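Local coordinates for protein beta-galactoside-binding lectin (PDB 1QMJ) that binds beta-galactosides such as lactose as a homodimeric galectin, and may take part in the regulation of differentiation, at residues Ser30-Lys35 and Tyr117-Gly122; Val16-Lys21 and Gly122-Lys127; Leu40-Asn45 and Ala93-Lys98; Asp75-Gln80 and Pro100-Glu105. All blocks are in the same frame, centred on the assembly; numbering follows the deposited sequence.

Contact 1 of 4, residues Ser30-Lys35 and Tyr117-Gly122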
loop_
_atom_site.group_PDB
_atom_site.type_symbol
_atom_site.label_atom_id
_atom_site.label_comp_id
_atom_site.label_asym_id
_atom_site.label_seq_id
_atom_site.Cartn_x
_atom_site.Cartn_y
_atom_site.Cartn_z
ATOM N N SER A 30 -7.053 -11.314 -8.285
ATOM C CA SER A 30 -8.188 -10.513 -7.829
ATOM C C SER A 30 -7.713 -9.242 -7.129
ATOM O O SER A 30 -6.614 -9.204 -6.559
ATOM C CB SER A 30 -9.033 -11.329 -6.847
ATOM O OG SER A 30 -9.550 -12.485 -7.493
ATOM N N VAL A 31 -8.580 -8.252 -7.212
ATOM C CA VAL A 31 -8.369 -6.925 -6.611
ATOM C C VAL A 31 -9.650 -6.504 -5.890
ATOM O O VAL A 31 -10.628 -6.076 -6.522
ATOM C CB VAL A 31 -8.037 -5.908 -7.702
ATOM C CG1 VAL A 31 -7.959 -4.474 -7.175
ATOM C CG2 VAL A 31 -6.693 -6.176 -8.380
ATOM N N ASN A 32 -9.605 -6.639 -4.578
ATOM C CA ASN A 32 -10.751 -6.326 -3.708
ATOM C C ASN A 32 -10.593 -4.987 -2.975
ATOM O O ASN A 32 -9.515 -4.677 -2.445
ATOM C CB ASN A 32 -10.910 -7.408 -2.639
ATOM C CG ASN A 32 -10.677 -8.820 -3.174
ATOM O OD1 ASN A 32 -11.274 -9.202 -4.177
ATOM N ND2 ASN A 32 -9.834 -9.628 -2.558
ATOM N N VAL A 33 -11.714 -4.265 -2.991
ATOM C CA VAL A 33 -11.882 -2.951 -2.328
ATOM C C VAL A 33 -13.216 -2.962 -1.569
ATOM O O VAL A 33 -14.210 -3.538 -2.032
ATOM C CB VAL A 33 -11.910 -1.801 -3.353
ATOM C CG1 VAL A 33 -10.578 -1.598 -4.075
ATOM C CG2 VAL A 33 -12.949 -1.999 -4.460
ATOM N N GLY A 34 -13.222 -2.328 -0.411
ATOM C CA GLY A 34 -14.436 -2.257 0.428
ATOM C C GLY A 34 -14.120 -1.671 1.807
ATOM O O GLY A 34 -13.293 -0.759 1.939
ATOM N N LYS A 35 -14.808 -2.230 2.796
ATOM C CA LYS A 35 -14.670 -1.826 4.209
ATOM C C LYS A 35 -13.650 -2.729 4.907
ATOM O O LYS A 35 -12.771 -2.255 5.637
ATOM C CB LYS A 35 -16.019 -1.940 4.918
ATOM C CG LYS A 35 -16.948 -0.764 4.614
ATOM C CD LYS A 35 -16.275 0.598 4.805
ATOM C CE LYS A 35 -17.153 1.767 4.355
ATOM N NZ LYS A 35 -16.443 3.054 4.366
ATOM N N TYR A 117 -10.432 -0.336 2.579
ATOM C CA TYR A 117 -9.725 -1.599 2.451
ATOM C C TYR A 117 -9.427 -1.914 0.991
ATOM O O TYR A 117 -10.278 -1.715 0.124
ATOM C CB TYR A 117 -10.601 -2.701 3.064
ATOM C CG TYR A 117 -10.088 -4.118 2.924
ATOM C CD1 TYR A 117 -10.404 -4.889 1.798
ATOM C CD2 TYR A 117 -9.324 -4.702 3.932
ATOM C CE1 TYR A 117 -9.967 -6.208 1.686
ATOM C CE2 TYR A 117 -8.880 -6.017 3.831
ATOM C CZ TYR A 117 -9.205 -6.764 2.710
ATOM O OH TYR A 117 -8.758 -8.063 2.614
ATOM N N LEU A 118 -8.219 -2.412 0.738
ATOM C CA LEU A 118 -7.772 -2.792 -0.600
ATOM C C LEU A 118 -6.892 -4.015 -0.416
ATOM O O LEU A 118 -6.061 -4.045 0.481
ATOM C CB LEU A 118 -6.954 -1.657 -1.245
ATOM C CG LEU A 118 -6.243 -1.874 -2.597
ATOM C CD1 LEU A 118 -7.236 -2.142 -3.707
ATOM C CD2 LEU A 118 -5.421 -0.653 -2.957
ATOM N N ALA A 119 -7.104 -5.043 -1.223
ATOM C CA ALA A 119 -6.285 -6.243 -1.141
ATOM C C ALA A 119 -6.070 -6.815 -2.530
ATOM O O ALA A 119 -6.981 -6.813 -3.358
ATOM C CB ALA A 119 -6.938 -7.271 -0.246
ATOM N N VAL A 120 -4.847 -7.244 -2.809
ATOM C CA VAL A 120 -4.514 -7.837 -4.101
ATOM C C VAL A 120 -4.130 -9.277 -3.814
ATOM O O VAL A 120 -3.305 -9.529 -2.941
ATOM C CB VAL A 120 -3.320 -7.120 -4.782
ATOM C CG1 VAL A 120 -2.984 -7.805 -6.096
ATOM C CG2 VAL A 120 -3.647 -5.644 -5.023
ATOM N N GLU A 121 -4.757 -10.219 -4.511
ATOM C CA GLU A 121 -4.465 -11.636 -4.313
ATOM C C GLU A 121 -4.319 -12.393 -5.633
ATOM O O GLU A 121 -4.624 -11.872 -6.711
ATOM C CB GLU A 121 -5.531 -12.294 -3.424
ATOM C CG GLU A 121 -6.947 -12.218 -3.968
ATOM C CD GLU A 121 -7.982 -12.810 -3.018
ATOM O OE1 GLU A 121 -8.021 -12.395 -1.836
ATOM O OE2 GLU A 121 -8.764 -13.683 -3.459
ATOM N N GLY A 122 -3.834 -13.624 -5.537
ATOM C CA GLY A 122 -3.648 -14.436 -6.721
ATOM C C GLY A 122 -2.294 -14.259 -7.381
ATOM O O GLY A 122 -1.318 -13.813 -6.763
HETATM O O HOH W 1 -8.004 -14.632 -6.496
HETATM O O HOH W 2 -8.526 -10.036 0.328
#
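Tyr117, Asn32 and Ser30 bury the most surface where strands 30-33 and 117-122 run antiparallel, and each belongs to a hydrogen-bonded pair. Between Asn32 and Ala119 the bonds run both ways, Asn32 N to Ala119 O at 2.9 Å and Ala119 N to Asn32 O at 2.7 Å; Ser30 is joined to Glu121 and Gly34 to Tyr117 in the same manner. With CG anti to the backbone N (chi1 175°), the Tyr117 ring turns an edge to Gly34 N; its CB lies 3.4 Å from Lys35 O. Its hydroxyl reaches Asn32 ND2 through one water. The same ND2 makes a weak bond to Glu121 OE1 at 3.4 Å, the amide and carboxylate planes standing 85° apart. A second water links Ser30 OG to Glu121 OE2, while Ser30 CB rests 3.7 Å from Glu121 CG. On the other face, Val33 CG1 presses tightly on Leu118 CD1 at 3.4 Å, two side chains lying side by side. Val31 and Val33 continue inward to Ile88 of the second sheet. One polar face carrying Asn32 close to Trp67, a predicted galactoside-binding residue, and one apolar face turned to the core are characteristic of the sugar-binding sheet of the galectin beta-sandwich.

Contact 2 of 4, residues Val16-Lys21 and Gly122-Lys127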
loop_
_atom_site.group_PDB
_atom_site.type_symbol
_atom_site.label_atom_id
_atom_site.label_comp_id
_atom_site.label_asym_id
_atom_site.label_seq_id
_atom_site.Cartn_x
_atom_site.Cartn_y
_atom_site.Cartn_z
ATOM N N VAL A 16 -7.539 5.202 -7.501
ATOM C CA VAL A 16 -6.602 4.230 -6.917
ATOM C C VAL A 16 -6.011 3.409 -8.052
ATOM O O VAL A 16 -6.726 2.696 -8.764
ATOM C CB VAL A 16 -7.323 3.296 -5.941
ATOM C CG1 VAL A 16 -6.427 2.162 -5.434
ATOM C CG2 VAL A 16 -7.837 4.007 -4.690
ATOM N N LYS A 17 -4.718 3.523 -8.209
ATOM C CA LYS A 17 -4.012 2.813 -9.274
ATOM C C LYS A 17 -3.102 1.728 -8.723
ATOM O O LYS A 17 -2.243 1.985 -7.869
ATOM C CB LYS A 17 -3.137 3.774 -10.069
ATOM C CG LYS A 17 -3.922 4.882 -10.763
ATOM C CD LYS A 17 -3.030 5.752 -11.646
ATOM C CE LYS A 17 -3.812 6.645 -12.605
ATOM N NZ LYS A 17 -3.021 7.055 -13.772
ATOM N N VAL A 18 -3.324 0.542 -9.237
ATOM C CA VAL A 18 -2.537 -0.630 -8.876
ATOM C C VAL A 18 -1.757 -1.089 -10.099
ATOM O O VAL A 18 -2.340 -1.499 -11.110
ATOM C CB VAL A 18 -3.436 -1.778 -8.408
ATOM C CG1 VAL A 18 -2.646 -3.053 -8.089
ATOM C CG2 VAL A 18 -4.223 -1.450 -7.139
ATOM N N LYS A 19 -0.456 -1.001 -9.976
ATOM C CA LYS A 19 0.465 -1.412 -11.039
ATOM C C LYS A 19 1.142 -2.706 -10.620
ATOM O O LYS A 19 1.500 -2.890 -9.453
ATOM C CB LYS A 19 1.534 -0.343 -11.270
ATOM C CG LYS A 19 0.965 1.063 -11.440
ATOM C CD LYS A 19 2.048 2.110 -11.714
ATOM C CE LYS A 19 2.624 2.020 -13.132
ATOM N NZ LYS A 19 3.488 0.846 -13.331
ATOM N N GLY A 20 1.306 -3.588 -11.577
ATOM C CA GLY A 20 1.940 -4.881 -11.317
ATOM C C GLY A 20 2.120 -5.666 -12.605
ATOM O O GLY A 20 1.938 -5.138 -13.711
ATOM N N LYS A 21 2.475 -6.911 -12.409
ATOM C CA LYS A 21 2.709 -7.842 -13.501
ATOM C C LYS A 21 1.994 -9.160 -13.238
ATOM O O LYS A 21 2.098 -9.739 -12.148
ATOM C CB LYS A 21 4.211 -8.120 -13.633
ATOM C CG LYS A 21 4.543 -9.118 -14.745
ATOM C CD LYS A 21 5.587 -10.156 -14.329
ATOM C CE LYS A 21 5.839 -11.215 -15.404
ATOM N NZ LYS A 21 6.346 -10.648 -16.661
ATOM N N GLY A 122 -3.834 -13.624 -5.537
ATOM C CA GLY A 122 -3.648 -14.436 -6.721
ATOM C C GLY A 122 -2.294 -14.259 -7.381
ATOM O O GLY A 122 -1.318 -13.813 -6.763
ATOM N N ASP A 123 -2.246 -14.600 -8.660
ATOM C CA ASP A 123 -1.023 -14.531 -9.438
ATOM C C ASP A 123 -0.763 -13.170 -10.056
ATOM O O ASP A 123 -0.744 -13.019 -11.283
ATOM C CB ASP A 123 -1.044 -15.618 -10.507
ATOM C CG ASP A 123 -1.295 -16.993 -9.921
ATOM O OD1 ASP A 123 -0.549 -17.392 -9.003
ATOM O OD2 ASP A 123 -2.254 -17.660 -10.354
ATOM N N PHE A 124 -0.555 -12.182 -9.189
ATOM C CA PHE A 124 -0.271 -10.819 -9.612
ATOM C C PHE A 124 0.876 -10.328 -8.742
ATOM O O PHE A 124 0.928 -10.617 -7.543
ATOM C CB PHE A 124 -1.502 -9.923 -9.417
ATOM C CG PHE A 124 -1.398 -8.572 -10.085
ATOM C CD1 PHE A 124 -1.440 -8.455 -11.469
ATOM C CD2 PHE A 124 -1.300 -7.411 -9.325
ATOM C CE1 PHE A 124 -1.392 -7.212 -12.090
ATOM C CE2 PHE A 124 -1.252 -6.156 -9.940
ATOM C CZ PHE A 124 -1.300 -6.061 -11.325
ATOM N N LYS A 125 1.828 -9.643 -9.360
ATOM C CA LYS A 125 2.963 -9.101 -8.635
ATOM C C LYS A 125 2.820 -7.577 -8.603
ATOM O O LYS A 125 2.939 -6.908 -9.629
ATOM C CB LYS A 125 4.274 -9.506 -9.312
ATOM C CG LYS A 125 5.511 -9.142 -8.522
ATOM C CD LYS A 125 6.759 -9.192 -9.391
ATOM C CE LYS A 125 6.746 -8.106 -10.465
ATOM N NZ LYS A 125 6.736 -6.720 -9.898
ATOM N N VAL A 126 2.488 -7.049 -7.431
ATOM C CA VAL A 126 2.316 -5.616 -7.245
ATOM C C VAL A 126 3.675 -4.915 -7.319
ATOM O O VAL A 126 4.673 -5.378 -6.753
ATOM C CB VAL A 126 1.646 -5.298 -5.881
ATOM C CG1 VAL A 126 1.358 -3.805 -5.756
ATOM C CG2 VAL A 126 0.367 -6.095 -5.727
ATOM N N LYS A 127 3.701 -3.800 -8.027
ATOM C CA LYS A 127 4.913 -3.025 -8.190
ATOM C C LYS A 127 4.715 -1.635 -7.598
ATOM O O LYS A 127 5.671 -1.007 -7.159
ATOM C CB LYS A 127 5.260 -2.915 -9.678
ATOM C CG LYS A 127 6.666 -3.364 -10.031
ATOM C CD LYS A 127 7.721 -2.407 -9.497
ATOM C CE LYS A 127 9.119 -2.835 -9.927
ATOM N NZ LYS A 127 9.450 -4.212 -9.449
#
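Val18 is the first residue of strand 16-21 to meet segment 122-127, its CG1 lying 3.9 Å from Phe124 CE2. The methyl reaches the ring obliquely, and Val18 also packs on Val120 of the opposing sheet. At Lys19 the contact passes to the backbone: Lys127 N donates to Lys19 O over 2.8 Å in a nearly straight bond (172°). Val126 CG1 lies 3.8 Å from the same carbonyl oxygen. Gly20 then pairs with Val126 without hydrogen bonds, and Phe124 CZ comes obliquely to within 3.4 Å of Gly20 CA. Phe124 holds its CG anti to the backbone N (chi1 -168°), which carries the ring across to the partner strand; there Lys21 N lies over one face, displaced toward the rim. The ring is also stacked with that of Phe29. Lys21 ends the series in a hydrogen-bonded pair with Lys125, whose N donates to Lys21 O at 2.8 Å. The aliphatic parts of these two lysines run close, Lys21 CB lying 4.1 Å from Lys125 CE. Lys127 also forms backbone hydrogen bonds to the second subunit of the homodimer. The chemistry is thus divided: main-chain bonds join the strands, apolar groups close the inner face, and lysine methylenes line the other, with the NZ atoms of Lys21 and Lys127 held by carbonyls beyond the two segments, those of Gly81 and, weakly, Phe131 of the second subunit.

Contact 3 of 4, residues Leu40-Asn45 and Ala93-Lys98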
loop_
_atom_site.group_PDB
_atom_site.type_symbol
_atom_site.label_atom_id
_atom_site.label_comp_id
_atom_site.label_asym_id
_atom_site.label_seq_id
_atom_site.Cartn_x
_atom_site.Cartn_y
_atom_site.Cartn_z
ATOM N N LEU A 40 -16.985 -6.256 0.775
ATOM C CA LEU A 40 -16.304 -5.732 -0.408
ATOM C C LEU A 40 -17.273 -5.055 -1.358
ATOM O O LEU A 40 -18.344 -5.593 -1.679
ATOM C CB LEU A 40 -15.633 -6.865 -1.179
ATOM C CG LEU A 40 -14.656 -7.670 -0.334
ATOM C CD1 LEU A 40 -14.043 -8.844 -1.100
ATOM C CD2 LEU A 40 -13.478 -6.836 0.170
ATOM N N MET A 41 -16.860 -3.891 -1.782
ATOM C CA MET A 41 -17.621 -3.104 -2.724
ATOM C C MET A 41 -17.447 -3.731 -4.101
ATOM O O MET A 41 -18.347 -3.695 -4.948
ATOM C CB MET A 41 -17.115 -1.662 -2.733
ATOM C CG MET A 41 -17.801 -0.790 -3.786
ATOM S SD MET A 41 -16.974 0.765 -4.032
ATOM C CE MET A 41 -16.853 1.635 -2.484
ATOM N N LEU A 42 -16.274 -4.315 -4.308
ATOM C CA LEU A 42 -15.971 -4.947 -5.590
ATOM C C LEU A 42 -14.835 -5.974 -5.503
ATOM O O LEU A 42 -13.772 -5.713 -4.911
ATOM C CB LEU A 42 -15.551 -3.893 -6.598
ATOM C CG LEU A 42 -14.928 -4.498 -7.848
ATOM C CD1 LEU A 42 -15.927 -5.304 -8.680
ATOM C CD2 LEU A 42 -14.349 -3.445 -8.789
ATOM N N HIS A 43 -15.134 -7.104 -6.118
ATOM C CA HIS A 43 -14.226 -8.246 -6.220
ATOM C C HIS A 43 -13.905 -8.492 -7.700
ATOM O O HIS A 43 -14.541 -9.329 -8.359
ATOM C CB HIS A 43 -14.879 -9.503 -5.628
ATOM C CG HIS A 43 -14.003 -10.756 -5.765
ATOM N ND1 HIS A 43 -14.423 -11.874 -6.482
ATOM C CD2 HIS A 43 -12.764 -11.057 -5.290
ATOM C CE1 HIS A 43 -13.466 -12.785 -6.423
ATOM N NE2 HIS A 43 -12.471 -12.312 -5.716
ATOM N N PHE A 44 -12.924 -7.736 -8.171
ATOM C CA PHE A 44 -12.435 -7.812 -9.563
ATOM C C PHE A 44 -11.544 -9.038 -9.676
ATOM O O PHE A 44 -10.428 -9.071 -9.136
ATOM C CB PHE A 44 -11.646 -6.554 -9.893
ATOM C CG PHE A 44 -11.311 -6.442 -11.370
ATOM C CD1 PHE A 44 -12.321 -6.146 -12.290
ATOM C CD2 PHE A 44 -9.997 -6.638 -11.800
ATOM C CE1 PHE A 44 -12.014 -6.044 -13.649
ATOM C CE2 PHE A 44 -9.689 -6.535 -13.160
ATOM C CZ PHE A 44 -10.697 -6.238 -14.085
ATOM N N ASN A 45 -12.039 -10.030 -10.384
ATOM C CA ASN A 45 -11.324 -11.296 -10.488
ATOM C C ASN A 45 -11.110 -11.820 -11.922
ATOM O O ASN A 45 -11.820 -12.728 -12.383
ATOM C CB ASN A 45 -12.123 -12.350 -9.736
ATOM C CG ASN A 45 -11.434 -13.695 -9.679
ATOM O OD1 ASN A 45 -12.100 -14.709 -9.495
ATOM N ND2 ASN A 45 -10.127 -13.766 -9.827
ATOM N N ALA A 93 -23.390 5.448 -7.365
ATOM C CA ALA A 93 -24.081 4.526 -8.297
ATOM C C ALA A 93 -23.227 3.315 -8.735
ATOM O O ALA A 93 -23.719 2.182 -8.834
ATOM C CB ALA A 93 -24.497 5.262 -9.569
ATOM N N GLU A 94 -21.946 3.518 -9.007
ATOM C CA GLU A 94 -21.116 2.383 -9.461
ATOM C C GLU A 94 -19.617 2.573 -9.233
ATOM O O GLU A 94 -19.159 3.651 -8.824
ATOM C CB GLU A 94 -21.303 2.168 -10.970
ATOM C CG GLU A 94 -20.875 3.378 -11.812
ATOM C CD GLU A 94 -20.869 3.086 -13.317
ATOM O OE1 GLU A 94 -21.671 2.202 -13.805
ATOM O OE2 GLU A 94 -20.063 3.724 -14.098
ATOM N N VAL A 95 -18.947 1.470 -9.523
ATOM C CA VAL A 95 -17.497 1.330 -9.446
ATOM C C VAL A 95 -16.976 1.113 -10.852
ATOM O O VAL A 95 -17.531 0.315 -11.618
ATOM C CB VAL A 95 -17.111 0.119 -8.586
ATOM C CG1 VAL A 95 -15.623 0.094 -8.220
ATOM C CG2 VAL A 95 -17.864 0.052 -7.260
ATOM N N LYS A 96 -15.934 1.823 -11.165
ATOM C CA LYS A 96 -15.303 1.730 -12.475
ATOM C C LYS A 96 -13.884 1.217 -12.332
ATOM O O LYS A 96 -13.154 1.610 -11.419
ATOM C CB LYS A 96 -15.238 3.104 -13.140
ATOM C CG LYS A 96 -16.586 3.629 -13.625
ATOM C CD LYS A 96 -16.433 4.902 -14.460
ATOM C CE LYS A 96 -17.745 5.409 -15.050
ATOM N NZ LYS A 96 -17.548 6.501 -16.015
ATOM N N VAL A 97 -13.539 0.351 -13.238
ATOM C CA VAL A 97 -12.204 -0.237 -13.300
ATOM C C VAL A 97 -11.687 -0.045 -14.709
ATOM O O VAL A 97 -12.255 -0.566 -15.674
ATOM C CB VAL A 97 -12.259 -1.729 -12.965
ATOM C CG1 VAL A 97 -10.876 -2.385 -12.945
ATOM C CG2 VAL A 97 -12.873 -2.016 -11.593
ATOM N N LYS A 98 -10.617 0.707 -14.835
ATOM C CA LYS A 98 -10.056 0.962 -16.159
ATOM C C LYS A 98 -8.648 0.441 -16.319
ATOM O O LYS A 98 -7.780 0.661 -15.459
ATOM C CB LYS A 98 -9.978 2.459 -16.497
ATOM C CG LYS A 98 -10.559 3.377 -15.432
ATOM C CD LYS A 98 -11.573 4.376 -16.004
ATOM C CE LYS A 98 -10.926 5.517 -16.798
ATOM N NZ LYS A 98 -11.814 6.682 -16.955
#
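Val97 and Phe44 meet face-on: Val97 CG1 stands 4.0 Å from the centroid of the Phe44 ring, only 13° off the ring normal, a CH-pi contact over the middle of the face. Phe44 extends its CG anti to the backbone N (chi1 -170°), which carries the ring out from strand 42-45 toward strand 94-98. The two methyls of Val97 are divided between two partners. While CG1 takes the ring, CG2 touches Leu42 CD2 at 3.5 Å, tighter than ordinary van der Waals contact. Leu42 CD2 touches both valines, lying also 3.8 Å from Val95 CG1. Val95 likewise splits its methyls, since its CG2 turns to Met41 and comes within 3.4 Å of Met41 SD. The methionine chain is extended through chi1 and chi2, which brings CG and the sulfur alongside the valine methyl, with Met41 CG 3.6 Å from Val95 CG2; only the terminal CE bends off. Met41 and Leu42 both reach this strand because they form a classic beta bulge opposite Val33, which points consecutive side chains the same way. No hydrogen bond spans the contact, and all five touching residues are buried. The two strands belong to different sheets, their axes 9.7 Å apart and inclined by 26°, so the interlocked side chains form part of the sandwich core. Around them, Ile86 and Phe90 of strand 83-90 touch Val97 and Met41, Val57 and Cys59 of strand 56-63 adjoin Phe44, and Phe104 of strand 103-107 meets the Phe44 ring.

Contact 4 of 4, residues Asp75-Gln80 and Pro100-Glu105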
loop_
_atom_site.group_PDB
_atom_site.type_symbol
_atom_site.label_atom_id
_atom_site.label_comp_id
_atom_site.label_asym_id
_atom_site.label_seq_id
_atom_site.Cartn_x
_atom_site.Cartn_y
_atom_site.Cartn_z
ATOM N N ASP A 75 -15.479 -8.884 -22.148
ATOM C CA ASP A 75 -14.093 -8.501 -22.500
ATOM C C ASP A 75 -13.081 -9.022 -21.476
ATOM O O ASP A 75 -13.340 -9.035 -20.265
ATOM C CB ASP A 75 -13.966 -6.982 -22.558
ATOM C CG ASP A 75 -14.841 -6.361 -23.643
ATOM O OD1 ASP A 75 -14.493 -6.453 -24.881
ATOM O OD2 ASP A 75 -15.926 -5.747 -23.319
ATOM N N PHE A 76 -11.946 -9.436 -22.017
ATOM C CA PHE A 76 -10.816 -9.965 -21.233
ATOM C C PHE A 76 -9.501 -9.434 -21.826
ATOM O O PHE A 76 -8.754 -10.180 -22.479
ATOM C CB PHE A 76 -10.820 -11.493 -21.272
ATOM C CG PHE A 76 -9.910 -12.112 -20.211
ATOM C CD1 PHE A 76 -10.291 -12.100 -18.863
ATOM C CD2 PHE A 76 -8.695 -12.692 -20.590
ATOM C CE1 PHE A 76 -9.453 -12.668 -17.894
ATOM C CE2 PHE A 76 -7.858 -13.260 -19.622
ATOM C CZ PHE A 76 -8.237 -13.247 -18.274
ATOM N N PRO A 77 -9.216 -8.131 -21.639
ATOM C CA PRO A 77 -7.988 -7.490 -22.129
ATOM C C PRO A 77 -6.718 -7.939 -21.411
ATOM O O PRO A 77 -5.735 -7.140 -21.343
ATOM C CB PRO A 77 -8.160 -6.034 -21.795
ATOM C CG PRO A 77 -9.481 -5.881 -21.053
ATOM C CD PRO A 77 -10.125 -7.226 -20.924
ATOM N N PHE A 78 -6.672 -9.144 -20.876
ATOM C CA PHE A 78 -5.457 -9.580 -20.130
ATOM C C PHE A 78 -4.798 -10.831 -20.724
ATOM O O PHE A 78 -5.461 -11.687 -21.318
ATOM C CB PHE A 78 -5.806 -9.905 -18.672
ATOM C CG PHE A 78 -6.530 -8.765 -17.940
ATOM C CD1 PHE A 78 -5.809 -7.657 -17.468
ATOM C CD2 PHE A 78 -7.915 -8.832 -17.737
ATOM C CE1 PHE A 78 -6.475 -6.620 -16.797
ATOM C CE2 PHE A 78 -8.579 -7.795 -17.066
ATOM C CZ PHE A 78 -7.859 -6.690 -16.596
ATOM N N GLN A 79 -3.490 -10.873 -20.523
ATOM C CA GLN A 79 -2.620 -11.973 -20.967
ATOM C C GLN A 79 -1.547 -12.201 -19.898
ATOM O O GLN A 79 -1.086 -11.255 -19.246
ATOM C CB GLN A 79 -1.954 -11.619 -22.302
ATOM C CG GLN A 79 -2.953 -11.503 -23.457
ATOM C CD GLN A 79 -2.297 -11.120 -24.787
ATOM O OE1 GLN A 79 -1.324 -10.366 -24.800
ATOM N NE2 GLN A 79 -2.777 -11.597 -25.921
ATOM N N GLN A 80 -1.174 -13.454 -19.736
ATOM C CA GLN A 80 -0.158 -13.850 -18.745
ATOM C C GLN A 80 1.209 -13.250 -19.114
ATOM O O GLN A 80 1.607 -13.251 -20.288
ATOM C CB GLN A 80 -0.023 -15.373 -18.700
ATOM C CG GLN A 80 -1.294 -16.084 -18.231
ATOM C CD GLN A 80 -1.281 -17.581 -18.542
ATOM O OE1 GLN A 80 -1.726 -18.386 -17.723
ATOM N NE2 GLN A 80 -0.789 -18.010 -19.689
ATOM N N PRO A 100 -5.890 -0.080 -19.746
ATOM C CA PRO A 100 -5.706 0.644 -21.013
ATOM C C PRO A 100 -6.697 0.394 -22.170
ATOM O O PRO A 100 -7.023 1.320 -22.915
ATOM C CB PRO A 100 -4.262 0.301 -21.396
ATOM C CG PRO A 100 -4.045 -1.051 -20.747
ATOM C CD PRO A 100 -4.686 -0.858 -19.401
ATOM N N GLU A 101 -7.219 -0.824 -22.287
ATOM C CA GLU A 101 -8.131 -1.153 -23.384
ATOM C C GLU A 101 -9.625 -1.053 -23.084
ATOM O O GLU A 101 -10.406 -0.588 -23.919
ATOM C CB GLU A 101 -7.848 -2.571 -23.904
ATOM C CG GLU A 101 -6.373 -2.919 -24.052
ATOM C CD GLU A 101 -5.818 -3.696 -22.863
ATOM O OE1 GLU A 101 -6.007 -3.266 -21.703
ATOM O OE2 GLU A 101 -5.185 -4.748 -23.099
ATOM N N VAL A 102 -10.023 -1.508 -21.901
ATOM C CA VAL A 102 -11.428 -1.526 -21.527
ATOM C C VAL A 102 -11.722 -0.910 -20.164
ATOM O O VAL A 102 -10.868 -0.878 -19.277
ATOM C CB VAL A 102 -11.946 -2.991 -21.480
ATOM C CG1 VAL A 102 -13.452 -3.022 -21.360
ATOM C CG2 VAL A 102 -11.492 -3.762 -22.697
ATOM N N GLU A 103 -12.940 -0.407 -20.019
ATOM C CA GLU A 103 -13.398 0.137 -18.759
ATOM C C GLU A 103 -14.523 -0.795 -18.324
ATOM O O GLU A 103 -15.445 -1.077 -19.099
ATOM C CB GLU A 103 -13.938 1.552 -18.914
ATOM C CG GLU A 103 -14.640 2.062 -17.664
ATOM C CD GLU A 103 -15.205 3.454 -17.830
ATOM O OE1 GLU A 103 -16.310 3.591 -18.405
ATOM O OE2 GLU A 103 -14.542 4.415 -17.383
ATOM N N PHE A 104 -14.403 -1.333 -17.118
ATOM C CA PHE A 104 -15.394 -2.226 -16.556
ATOM C C PHE A 104 -16.207 -1.422 -15.566
ATOM O O PHE A 104 -15.682 -0.529 -14.913
ATOM C CB PHE A 104 -14.713 -3.401 -15.855
ATOM C CG PHE A 104 -13.955 -4.311 -16.790
ATOM C CD1 PHE A 104 -14.636 -5.217 -17.608
ATOM C CD2 PHE A 104 -12.563 -4.273 -16.847
ATOM C CE1 PHE A 104 -13.938 -6.074 -18.465
ATOM C CE2 PHE A 104 -11.855 -5.128 -17.702
ATOM C CZ PHE A 104 -12.546 -6.030 -18.513
ATOM N N GLU A 105 -17.499 -1.698 -15.499
ATOM C CA GLU A 105 -18.369 -0.990 -14.580
ATOM C C GLU A 105 -19.111 -2.024 -13.756
ATOM O O GLU A 105 -19.380 -3.118 -14.237
ATOM C CB GLU A 105 -19.343 -0.108 -15.358
ATOM C CG GLU A 105 -18.644 0.974 -16.165
ATOM C CD GLU A 105 -19.575 1.705 -17.111
ATOM O OE1 GLU A 105 -20.438 2.465 -16.625
ATOM O OE2 GLU A 105 -19.436 1.523 -18.342
#
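The Phe104 ring presents its edge to segment 75-80: Asp75 O lies 3.5 Å from Phe104 CE1 near the ring plane, and Pro77 CD approaches the same rim 3.6 Å from Phe104 CZ. One face of the ring carries Val102 CG1 of its own segment, offset toward the rim. Phe78 comes obliquely, its CE2 4.3 Å from Phe104 CE2. Within segment 75-80, Phe78 CD2 lies over one face of the Phe76 ring, toward its rim. Segment 75-80 is part of the loop between strands 71-73 and 83-90 of the beta-sandwich, and here it packs on the turn leading into edge strand 103-107 and on its Phe104; Lys73, a predicted galactoside-binding residue just before the loop, hydrogen-bonds through NZ to Glu105 O. Pro77 is the centre of the remaining packing. Its CG presses on Val102 CG2 at 3.4 Å, closer than normal for two carbons, with the side chains crossing at about a right angle. Val102 CG2 also lies 4.1 Å from Asp75 CB. Glu101, its chain bent at chi2 (97°), folds its carboxylate back against the proline, where CD rests 3.5 Å from Pro77 CB. There Glu101 OE2 stands 3.0 Å from Pro77 O, two acceptors with no hydrogen bond between them.

In the fold
After the short strand 4-6 the chain reaches strand 16-22, and contact 2 closes only when strand 124-131 arrives near the C terminus; it therefore encloses the other three. Strand 29-33 follows and, at contact 1, awaits strand 117-122, nesting within contact 2 and sharing Gly122 with it. Inside that loop, contacts 3 and 4 cross, because segment 75-80 precedes 93-98 and 100-105 follows it. Contacts 1 and 2 pair strands within the two opposite sheets, and touch through Val120 and Val126. Contact 3 spans the sheets, and contact 4 ties a loop to the edge strand beside 94-98, the backbones meeting at Val97 and Phe104.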